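Local coordinates for uncharacterized protein (Leptospirillum rubarum, PDB 3OMD), which is of unknown function but belongs to the DUF5069 family and folds as a single chain of helices and loops without strands, at residues A66-S71 and Q76-W81; D121-G126 and L137-K142. All blocks are in the same frame, centred on the assembly; numbering follows the deposited sequence. Where two conformers were deposited one is given.

Interaction 1: residues A66-S71 and Q76-W81; sequences AEAVKS and QDMLAW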
ATOM      1  N   ALA A  66       4.123  11.720   5.067  1.00 15.30           N
ATOM      2  CA  ALA A  66       5.535  11.369   5.046  1.00 16.92           C
ATOM      3  C   ALA A  66       6.262  12.088   6.177  1.00 18.33           C
ATOM      4  O   ALA A  66       7.140  11.503   6.796  1.00 20.04           O
ATOM      5  CB  ALA A  66       6.180  11.692   3.662  1.00 17.66           C
ATOM      6  N   GLU A  67       5.927  13.351   6.425  1.00 18.54           N
ATOM      7  CA  GLU A  67       6.550  14.069   7.545  1.00 19.34           C
ATOM      8  C   GLU A  67       6.189  13.447   8.890  1.00 18.20           C
ATOM      9  O   GLU A  67       7.045  13.309   9.782  1.00 20.24           O
ATOM     10  CB  GLU A  67       6.137  15.544   7.548  1.00 20.42           C
ATOM     11  CG  GLU A  67       6.816  16.375   8.690  1.00 26.07           C
ATOM     12  CD  GLU A  67       8.347  16.436   8.586  1.00 32.18           C
ATOM     13  OE1 GLU A  67       8.864  16.336   7.437  1.00 34.59           O
ATOM     14  OE2 GLU A  67       9.028  16.570   9.648  1.00 35.18           O
ATOM     15  N   ALA A  68       4.935  13.016   9.017  1.00 17.91           N
ATOM     16  CA  ALA A  68       4.469  12.471  10.279  1.00 18.37           C
ATOM     17  C   ALA A  68       5.183  11.181  10.654  1.00 18.34           C
ATOM     18  O   ALA A  68       5.453  10.949  11.851  1.00 18.24           O
ATOM     19  CB  ALA A  68       2.953  12.223  10.237  1.00 17.56           C
ATOM     20  N   VAL A  69       5.524  10.352   9.670  1.00 18.68           N
ATOM     21  CA  VAL A  69       6.160   9.087   9.993  1.00 20.95           C
ATOM     22  C   VAL A  69       7.578   9.277  10.539  1.00 21.14           C
ATOM     23  O   VAL A  69       8.041   8.421  11.294  1.00 22.06           O
ATOM     24  CB  VAL A  69       6.136   8.063   8.831  1.00 21.82           C
ATOM     25  CG1 VAL A  69       4.728   7.817   8.349  1.00 23.24           C
ATOM     26  CG2 VAL A  69       7.083   8.458   7.732  1.00 23.66           C
ATOM     27  N   LYS A  70       8.202  10.425  10.258  1.00 21.83           N
ATOM     28  CA  LYS A  70       9.563  10.702  10.760  1.00 23.41           C
ATOM     29  C   LYS A  70       9.698  10.746  12.271  1.00 24.01           C
ATOM     30  O   LYS A  70      10.794  10.482  12.778  1.00 27.94           O
ATOM     31  CB  LYS A  70      10.117  12.017  10.202  1.00 23.69           C
ATOM     32  CG  LYS A  70      10.165  12.019   8.681  1.00 24.72           C
ATOM     33  CD  LYS A  70      10.763  13.358   8.200  1.00 28.64           C
ATOM     34  CE  LYS A  70      10.886  13.522   6.691  1.00 33.22           C
ATOM     35  NZ  LYS A  70      11.438  14.875   6.252  1.00 37.97           N
ATOM     36  N   SER A  71       8.669  11.179  13.001  1.00 22.30           N
ATOM     37  CA  SER A  71       8.749  11.189  14.467  1.00 22.21           C
ATOM     38  C   SER A  71       7.945  10.046  15.092  1.00 21.37           C
ATOM     39  O   SER A  71       7.821   9.954  16.328  1.00 23.35           O
ATOM     40  CB  SER A  71       8.300  12.532  15.042  1.00 23.26           C
ATOM     41  OG  SER A  71       6.956  12.746  14.630  1.00 23.29           O
ATOM     42  N   GLN A  76       1.734   1.835  15.742  1.00 15.34           N
ATOM     43  CA  GLN A  76       0.653   2.364  16.552  1.00 16.80           C
ATOM     44  C   GLN A  76       0.680   3.882  16.531  1.00 16.63           C
ATOM     45  O   GLN A  76      -0.375   4.527  16.571  1.00 16.80           O
ATOM     46  CB  GLN A  76       0.684   1.817  17.980  1.00 18.74           C
ATOM     47  CG  GLN A  76       0.067   0.392  18.077  1.00 20.55           C
ATOM     48  CD  GLN A  76      -1.454   0.354  17.818  1.00 23.10           C
ATOM     49  OE1 GLN A  76      -2.219   1.112  18.421  1.00 26.14           O
ATOM     50  NE2 GLN A  76      -1.881  -0.525  16.934  1.00 24.58           N
ATOM     51  N   ASP A  77       1.884   4.460  16.447  1.00 16.40           N
ATOM     52  CA  ASP A  77       1.959   5.890  16.444  1.00 17.65           C
ATOM     53  C   ASP A  77       1.518   6.480  15.117  1.00 15.79           C
ATOM     54  O   ASP A  77       0.825   7.513  15.087  1.00 15.55           O
ATOM     55  CB  ASP A  77       3.333   6.331  16.913  1.00 20.79           C
ATOM     56  CG  ASP A  77       3.490   6.024  18.438  1.00 25.36           C
ATOM     57  OD1 ASP A  77       2.571   6.398  19.207  1.00 32.65           O
ATOM     58  OD2 ASP A  77       4.406   5.324  18.834  1.00 32.34           O
HETATM   59  N   MSE A  78       1.854   5.808  14.019  1.00 15.09           N
HETATM   60  CA  MSE A  78       1.356   6.294  12.752  1.00 16.19           C
HETATM   61  C   MSE A  78      -0.169   6.118  12.643  1.00 14.87           C
HETATM   62  O   MSE A  78      -0.869   6.956  12.098  1.00 15.00           O
HETATM   63  CB  MSE A  78       2.061   5.581  11.596  1.00 17.52           C
HETATM   64  CG  MSE A  78       3.363   6.079  11.284  1.00 29.08           C
HETATM   65 SE   MSE A  78       3.174   8.093  10.905  1.00 50.66          SE
HETATM   66  CE  MSE A  78       1.754   8.149   9.536  1.00 46.68           C
ATOM     67  N   LEU A  79      -0.685   5.018  13.183  1.00 13.50           N
ATOM     68  CA  LEU A  79      -2.136   4.798  13.175  1.00 13.82           C
ATOM     69  C   LEU A  79      -2.839   5.901  13.971  1.00 14.15           C
ATOM     70  O   LEU A  79      -3.879   6.433  13.528  1.00 13.97           O
ATOM     71  CB  LEU A  79      -2.481   3.407  13.739  1.00 13.60           C
ATOM     72  CG  LEU A  79      -3.994   3.089  13.880  1.00 12.00           C
ATOM     73  CD1 LEU A  79      -4.662   3.136  12.498  1.00 13.78           C
ATOM     74  CD2 LEU A  79      -4.184   1.752  14.524  1.00 14.62           C
ATOM     75  N   ALA A  80      -2.280   6.269  15.135  1.00 14.60           N
ATOM     76  CA  ALA A  80      -2.902   7.319  15.947  1.00 14.30           C
ATOM     77  C   ALA A  80      -2.884   8.642  15.165  1.00 15.09           C
ATOM     78  O   ALA A  80      -3.852   9.425  15.229  1.00 15.68           O
ATOM     79  CB  ALA A  80      -2.217   7.450  17.299  1.00 15.94           C
ATOM     80  N   TRP A  81      -1.814   8.902  14.412  1.00 14.69           N
ATOM     81  CA  TRP A  81      -1.774  10.131  13.615  1.00 15.00           C
ATOM     82  C   TRP A  81      -2.876  10.119  12.536  1.00 14.57           C
ATOM     83  O   TRP A  81      -3.624  11.094  12.361  1.00 15.34           O
ATOM     84  CB  TRP A  81      -0.375  10.309  12.965  1.00 15.94           C
ATOM     85  CG  TRP A  81      -0.243  11.630  12.271  1.00 16.38           C
ATOM     86  CD1 TRP A  81       0.172  12.816  12.817  1.00 18.40           C
ATOM     87  CD2 TRP A  81      -0.500  11.892  10.879  1.00 16.50           C
ATOM     88  NE1 TRP A  81       0.166  13.810  11.855  1.00 21.50           N
ATOM     89  CE2 TRP A  81      -0.239  13.271  10.658  1.00 19.44           C
ATOM     90  CE3 TRP A  81      -0.940  11.099   9.809  1.00 16.64           C
ATOM     91  CZ2 TRP A  81      -0.389  13.877   9.409  1.00 20.07           C
ATOM     92  CZ3 TRP A  81      -1.130  11.726   8.529  1.00 17.35           C
ATOM     93  CH2 TRP A  81      -0.824  13.097   8.361  1.00 19.16           C
TER
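Ala68 and Val69 of helix 62-69 meet Met78 and Trp81 of helix 75-85 in a pairing of two consecutive helices joined by a short linker; residues 66-71 and 76-81 meet through apolar contacts, with no hydrogen bond between them. The methyl of Ala68 stands over one face of the Trp81 indole in a CH-pi contact: CB lies 3.4 Å from the centroid of the five-membered ring and 13° off its normal. CG of Trp81 is anti to its own backbone N (chi1 -174°), which carries the flat of the indole across beneath that methyl. Replacing Trp81 with a serine would probably leave the Ala68 methyl without its aromatic platform and open a gap between the two helices. One turn earlier on helix 75-85, Met78, a selenomethionine, starts off alongside the opposing helix, but bends at chi2 and chi3 and turns its end toward Val69, the two side chains crossing at a slant. Ile30 of helix 26-38 and Phe65 also touch Met78, making it part of a buried cluster. Val69 CG1 comes to 3.0 Å from Met78 SE, shorter than normal contact, so the exact fit of the two side chains there is doubtful.

Interaction 2: residues D121-G126 and L137-K142; sequences DSLAPG and LDLEEK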
ATOM      1  N   ASP A 121       1.975 -13.874 -15.730  1.00 22.56           N
ATOM      2  CA  ASP A 121       2.520 -15.062 -16.404  1.00 25.72           C
ATOM      3  C   ASP A 121       4.053 -15.159 -16.215  1.00 26.57           C
ATOM      4  O   ASP A 121       4.618 -16.275 -16.177  1.00 28.04           O
ATOM      5  CB  ASP A 121       2.095 -15.074 -17.873  1.00 27.38           C
ATOM      6  CG  ASP A 121       0.579 -15.381 -18.071  1.00 28.97           C
ATOM      7  OD1 ASP A 121      -0.180 -15.730 -17.111  1.00 31.53           O
ATOM      8  OD2 ASP A 121       0.129 -15.219 -19.229  1.00 33.35           O
ATOM      9  N   SER A 122       4.731 -14.016 -16.097  1.00 26.21           N
ATOM     10  CA  SER A 122       6.186 -14.014 -15.836  1.00 27.72           C
ATOM     11  C   SER A 122       6.530 -14.487 -14.432  1.00 27.50           C
ATOM     12  O   SER A 122       7.619 -15.016 -14.197  1.00 30.58           O
ATOM     13  CB  SER A 122       6.831 -12.642 -16.107  1.00 27.46           C
ATOM     14  OG  SER A 122       6.541 -11.679 -15.067  1.00 30.28           O
ATOM     15  N   LEU A 123       5.603 -14.330 -13.499  1.00 25.97           N
ATOM     16  CA  LEU A 123       5.854 -14.696 -12.101  1.00 26.10           C
ATOM     17  C   LEU A 123       5.375 -16.091 -11.795  1.00 27.40           C
ATOM     18  O   LEU A 123       6.065 -16.842 -11.097  1.00 28.96           O
ATOM     19  CB  LEU A 123       5.145 -13.708 -11.155  1.00 25.25           C
ATOM     20  CG  LEU A 123       5.637 -12.257 -11.108  1.00 25.14           C
ATOM     21  CD1 LEU A 123       4.599 -11.393 -10.411  1.00 24.86           C
ATOM     22  CD2 LEU A 123       6.966 -12.127 -10.416  1.00 29.61           C
ATOM     23  N   ALA A 124       4.184 -16.438 -12.285  1.00 26.23           N
ATOM     24  CA  ALA A 124       3.570 -17.717 -11.928  1.00 27.80           C
ATOM     25  C   ALA A 124       2.525 -18.087 -12.975  1.00 27.98           C
ATOM     26  O   ALA A 124       1.321 -17.820 -12.800  1.00 26.52           O
ATOM     27  CB  ALA A 124       2.982 -17.665 -10.546  1.00 27.94           C
ATOM     28  N   PRO A 125       2.922 -18.681 -14.102  0.50 28.96           N
ATOM     29  CA  PRO A 125       1.881 -18.685 -15.148  0.50 28.86           C
ATOM     30  C   PRO A 125       0.678 -19.624 -14.925  0.50 29.26           C
ATOM     31  O   PRO A 125      -0.312 -19.531 -15.644  0.50 29.65           O
ATOM     32  CB  PRO A 125       2.656 -19.104 -16.404  0.50 29.73           C
ATOM     33  CG  PRO A 125       3.863 -19.819 -15.896  0.50 30.73           C
ATOM     34  CD  PRO A 125       4.229 -19.121 -14.609  0.50 30.14           C
ATOM     35  N   GLY A 126       0.766 -20.512 -13.939  0.50 29.66           N
ATOM     36  CA  GLY A 126      -0.322 -21.445 -13.655  0.50 30.29           C
ATOM     37  C   GLY A 126      -1.402 -20.816 -12.784  0.50 29.60           C
ATOM     38  O   GLY A 126      -2.357 -21.487 -12.380  0.50 30.25           O
ATOM     39  N   LEU A 137       0.562  -8.065  -6.428  1.00 13.40           N
ATOM     40  CA  LEU A 137       1.657  -7.517  -5.617  1.00 13.37           C
ATOM     41  C   LEU A 137       2.173  -8.565  -4.622  1.00 14.26           C
ATOM     42  O   LEU A 137       3.391  -8.704  -4.459  1.00 15.06           O
ATOM     43  CB  LEU A 137       1.190  -6.266  -4.875  1.00 12.63           C
ATOM     44  CG  LEU A 137       0.993  -5.025  -5.757  1.00 12.85           C
ATOM     45  CD1 LEU A 137       0.295  -3.928  -4.973  1.00 14.98           C
ATOM     46  CD2 LEU A 137       2.340  -4.512  -6.263  1.00 15.77           C
ATOM     47  N   ASP A 138       1.282  -9.254  -3.902  1.00 13.87           N
ATOM     48  CA  ASP A 138       1.754 -10.281  -2.961  1.00 14.84           C
ATOM     49  C   ASP A 138       2.510 -11.378  -3.698  1.00 15.75           C
ATOM     50  O   ASP A 138       3.479 -11.928  -3.163  1.00 16.14           O
ATOM     51  CB  ASP A 138       0.582 -10.889  -2.181  1.00 16.22           C
ATOM     52  CG  ASP A 138       0.245 -10.133  -0.927  1.00 18.10           C
ATOM     53  OD1 ASP A 138       1.039  -9.286  -0.470  1.00 17.10           O
ATOM     54  OD2 ASP A 138      -0.835 -10.441  -0.387  1.00 20.52           O
ATOM     55  N   LEU A 139       2.044 -11.741  -4.899  1.00 15.08           N
ATOM     56  CA  LEU A 139       2.729 -12.798  -5.663  1.00 16.55           C
ATOM     57  C   LEU A 139       4.146 -12.344  -6.006  1.00 16.44           C
ATOM     58  O   LEU A 139       5.110 -13.121  -5.801  1.00 18.49           O
ATOM     59  CB  LEU A 139       1.930 -13.100  -6.946  1.00 16.83           C
ATOM     60  CG  LEU A 139       2.539 -14.129  -7.900  1.00 18.19           C
ATOM     61  CD1 LEU A 139       2.425 -15.486  -7.249  1.00 22.04           C
ATOM     62  CD2 LEU A 139       1.775 -14.104  -9.229  1.00 21.56           C
ATOM     63  N   GLU A 140       4.279 -11.109  -6.515  1.00 16.49           N
ATOM     64  CA  GLU A 140       5.600 -10.602  -6.904  1.00 17.65           C
ATOM     65  C   GLU A 140       6.516 -10.506  -5.673  1.00 17.69           C
ATOM     66  O   GLU A 140       7.757 -10.672  -5.787  1.00 19.69           O
ATOM     67  CB  GLU A 140       5.491  -9.250  -7.613  1.00 18.47           C
ATOM     68  CG  GLU A 140       6.869  -8.658  -7.983  1.00 22.80           C
ATOM     69  CD  GLU A 140       6.961  -7.897  -9.326  1.00 26.44           C
ATOM     70  OE1 GLU A 140       5.984  -7.821 -10.104  1.00 26.39           O
ATOM     71  OE2 GLU A 140       8.079  -7.376  -9.617  1.00 31.51           O
ATOM     72  N   GLU A 141       5.915 -10.217  -4.509  1.00 16.36           N
ATOM     73  CA  GLU A 141       6.682 -10.011  -3.279  1.00 16.17           C
ATOM     74  C   GLU A 141       6.795 -11.312  -2.454  1.00 18.37           C
ATOM     75  O   GLU A 141       7.085 -11.313  -1.251  1.00 19.21           O
ATOM     76  CB  GLU A 141       6.066  -8.877  -2.464  1.00 15.46           C
ATOM     77  CG  GLU A 141       6.285  -7.530  -3.200  1.00 14.03           C
ATOM     78  CD  GLU A 141       5.635  -6.357  -2.574  1.00 14.76           C
ATOM     79  OE1 GLU A 141       4.806  -6.488  -1.631  1.00 14.48           O
ATOM     80  OE2 GLU A 141       5.921  -5.255  -3.098  1.00 15.60           O
ATOM     81  N   LYS A 142       6.576 -12.430  -3.141  1.00 19.40           N
ATOM     82  CA  LYS A 142       6.914 -13.779  -2.614  1.00 22.13           C
ATOM     83  C   LYS A 142       6.127 -14.175  -1.359  1.00 22.40           C
ATOM     84  O   LYS A 142       6.617 -14.939  -0.505  1.00 25.19           O
ATOM     85  CB  LYS A 142       8.444 -13.924  -2.396  1.00 23.69           C
ATOM     86  CG  LYS A 142       9.269 -13.579  -3.636  1.00 27.08           C
ATOM     87  CD  LYS A 142      10.768 -13.739  -3.338  1.00 34.62           C
ATOM     88  CE  LYS A 142      11.587 -13.497  -4.603  1.00 38.65           C
ATOM     89  NZ  LYS A 142      12.936 -14.121  -4.469  1.00 43.71           N
TER
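Two helix C-termini come together where Leu123 and Ala124, closing helix 110-123, pack against Leu139 and Glu140 in the last turn of helix 133-140. Leu139 occupies the middle of the contact. With its CG trans to the backbone N (chi1 177°), the isobutyl group reaches across to the other segment, and its CD2 methyl lies 3.9 Å from Leu123 CB and 4.0 Å from Ala124 CB. Ala124, the first residue to leave helical geometry, turns its methyl toward the leucine, so that the chain's exit from the helix is itself part of the apolar surface. Leu123 makes a second approach, to Glu140, the two side chains crossing at about a right angle. Here the aliphatic base of the glutamate does the touching: Leu123 CD1 is 3.6 Å from Glu140 CB, and also 3.8 Å from Glu140 OE1, a carboxylate oxygen brought near by the bend at chi2. Beyond this contact, helix 133-140 ends in a Schellman motif, with Lys142 at positive phi as the C-prime residue and the N of Lys142 hydrogen-bonded to Leu139 O at 3.1 Å. Arg120 and Val119, farther back on helix 110-123, extend the packing against Leu139 and Glu140 respectively, while Glu141 turns away to salt bridges with Arg28 and Arg143. No hydrogen bond or salt bridge joins the two segments, which implies that their association at the surface rests on methyl and methylene packing, with Glu140 contributing mainly its hydrocarbon portion.

Overall arrangement
Both contacts illustrate how an all-helical chain can be folded by pairing helices that follow one another in sequence. Interaction 1 joins helix 62-69 to helix 75-85 and is complete before interaction 2 joins helix 110-123 to helix 133-140, so the two occur in series and share no helix. Their centres are 31 Å apart, on opposite sides of the chain's centre, and their nearest atoms remain about 17 Å from each other. One is buried and the other lies at the surface, yet both fall within the same DUF5069 range. They thus pack separate helix pairs on opposite sides of one single-chain fold, each by local apolar packing, without touching directly.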